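4-phosphoerythronate dehydrogenase (PDB 4PRK) probably interconverts D-lactate and pyruvate with NAD as cofactor, as a D-lactate dehydrogenase of the D-isomer specific 2-hydroxyacid dehydrogenase family. Local coordinates at residues M109-A114 / Q163-M168. Residues are numbered along the deposited sequence; the frame is centred on the assembly and turned at random.
Sequences MAVTQA and QIFSAM
M168, which meets V111 across the contact, has its backbone N-H taken by two carbonyls, I164 O at 3.1 Å from M168 N and, more weakly, F165 O. No hydrogen bond passes to 109-114, so the contact illustrates how two helices can be joined by apolar side chains alone. V111 lies between three neighbours. Its first torsion (chi1 163°) sets CG1 anti to the backbone N, and the two methyls share I164 CG2, which is 3.8 Å from V111 CG2. V111 CG2 alone also rests over one face of the F165 ring, a CH-pi contact 4.2 Å from the centroid and shifted toward the rim. V111 CG1 alone meets M168 CE, tip to tip at 3.9 Å, the methionine chain being bent at chi3 (-96°). One turn on from V111, A114 CB approaches F165 CZ at the ring edge, 4.0 Å away, so the phenyl group is touched on a face and at its rim by one helix. Every touching residue is buried, and the segment axes approach to 10.9 Å at 44°, a spacing bridged by side chains rather than backbone. M168 O also accepts a hydrogen bond from R104 of the second subunit, placing the junction beside a subunit interface. Helix 155-167 begins within what is probably a GxGxxG turn, and helix 103-118 packs beside it and onto strand 229-232, an arrangement characteristic of the helical layer flanking the parallel sheet of a Rossmann fold.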
loop_
_atom_site.group_PDB
_atom_site.type_symbol
_atom_site.label_atom_id
_atom_site.label_comp_id
_atom_site.label_asym_id
_atom_site.label_seq_id
_atom_site.Cartn_x
_atom_site.Cartn_y
_atom_site.Cartn_z
ATOM N N MET A 109 12.032 10.736 -6.887
ATOM C CA MET A 109 12.717 11.140 -8.130
ATOM C C MET A 109 13.218 9.827 -8.807
ATOM O O MET A 109 13.022 9.590 -10.000
ATOM C CB MET A 109 13.870 12.135 -7.854
ATOM C CG MET A 109 14.687 12.494 -9.084
ATOM S SD MET A 109 13.715 13.383 -10.330
ATOM C CE MET A 109 14.623 14.914 -10.347
ATOM N N ALA A 110 13.804 8.953 -8.014
ATOM C CA ALA A 110 14.247 7.684 -8.537
ATOM C C ALA A 110 13.103 6.902 -9.180
ATOM O O ALA A 110 13.230 6.405 -10.276
ATOM C CB ALA A 110 14.846 6.903 -7.417
ATOM N N VAL A 111 11.980 6.780 -8.477
ATOM C CA VAL A 111 10.845 6.018 -8.979
ATOM C C VAL A 111 10.320 6.666 -10.255
ATOM O O VAL A 111 10.048 5.974 -11.250
ATOM C CB VAL A 111 9.706 5.987 -7.957
ATOM C CG1 VAL A 111 8.374 5.563 -8.563
ATOM C CG2 VAL A 111 10.073 5.117 -6.810
ATOM N N THR A 112 10.114 7.983 -10.188
ATOM C CA THR A 112 9.605 8.737 -11.325
ATOM C C THR A 112 10.460 8.497 -12.557
ATOM O O THR A 112 9.945 8.209 -13.669
ATOM C CB THR A 112 9.641 10.252 -11.000
ATOM O OG1 THR A 112 8.662 10.541 -10.032
ATOM C CG2 THR A 112 9.368 11.080 -12.165
ATOM N N GLN A 113 11.773 8.626 -12.391
ATOM C CA GLN A 113 12.678 8.413 -13.538
ATOM C C GLN A 113 12.617 6.981 -14.048
ATOM O O GLN A 113 12.492 6.764 -15.263
ATOM C CB GLN A 113 14.113 8.750 -13.173
ATOM C CG GLN A 113 14.344 10.236 -13.130
ATOM C CD GLN A 113 15.828 10.636 -13.022
ATOM O OE1 GLN A 113 16.717 9.931 -13.479
ATOM N NE2 GLN A 113 16.083 11.807 -12.422
ATOM N N ALA A 114 12.616 6.011 -13.131
ATOM C CA ALA A 114 12.454 4.612 -13.529
ATOM C C ALA A 114 11.158 4.341 -14.308
ATOM O O ALA A 114 11.188 3.581 -15.282
ATOM C CB ALA A 114 12.533 3.652 -12.359
ATOM N N GLN A 163 9.452 0.720 -0.370
ATOM C CA GLN A 163 8.046 0.917 0.030
ATOM C C GLN A 163 7.162 1.304 -1.160
ATOM O O GLN A 163 6.106 0.745 -1.366
ATOM C CB GLN A 163 7.952 2.010 1.130
ATOM C CG GLN A 163 8.753 1.647 2.402
ATOM C CD GLN A 163 8.865 2.745 3.461
ATOM O OE1 GLN A 163 9.931 2.969 4.047
ATOM N NE2 GLN A 163 7.757 3.395 3.747
ATOM N N ILE A 164 7.603 2.255 -1.956
ATOM C CA ILE A 164 6.796 2.713 -3.099
ATOM C C ILE A 164 6.684 1.609 -4.142
ATOM O O ILE A 164 5.541 1.204 -4.550
ATOM C CB ILE A 164 7.383 4.008 -3.719
ATOM C CG1 ILE A 164 7.291 5.142 -2.704
ATOM C CG2 ILE A 164 6.732 4.375 -5.091
ATOM C CD1 ILE A 164 8.174 6.326 -3.097
ATOM N N PHE A 165 7.827 1.024 -4.512
ATOM C CA PHE A 165 7.738 -0.038 -5.530
ATOM C C PHE A 165 6.889 -1.235 -5.083
ATOM O O PHE A 165 6.064 -1.737 -5.844
ATOM C CB PHE A 165 9.125 -0.468 -6.041
ATOM C CG PHE A 165 9.660 0.403 -7.146
ATOM C CD1 PHE A 165 8.912 0.648 -8.285
ATOM C CD2 PHE A 165 10.902 0.941 -7.059
ATOM C CE1 PHE A 165 9.406 1.441 -9.317
ATOM C CE2 PHE A 165 11.404 1.730 -8.084
ATOM C CZ PHE A 165 10.648 1.988 -9.212
ATOM N N SER A 166 7.051 -1.680 -3.846
ATOM C CA SER A 166 6.278 -2.863 -3.388
ATOM C C SER A 166 4.820 -2.500 -3.240
ATOM O O SER A 166 3.983 -3.329 -3.428
ATOM C CB SER A 166 6.828 -3.434 -2.097
ATOM O OG SER A 166 6.759 -2.399 -1.178
ATOM N N ALA A 167 4.489 -1.242 -2.970
ATOM C CA ALA A 167 3.100 -0.870 -2.877
ATOM C C ALA A 167 2.447 -0.844 -4.265
ATOM O O ALA A 167 1.249 -0.989 -4.355
ATOM C CB ALA A 167 2.940 0.446 -2.163
ATOM N N MET A 168 3.230 -0.703 -5.350
ATOM C CA MET A 168 2.683 -0.879 -6.704
ATOM C C MET A 168 2.643 -2.366 -7.147
ATOM O O MET A 168 2.147 -2.710 -8.250
ATOM C CB MET A 168 3.499 -0.079 -7.717
ATOM C CG MET A 168 3.602 1.394 -7.401
ATOM S SD MET A 168 4.278 2.384 -8.737
ATOM C CE MET A 168 5.964 2.506 -8.300
#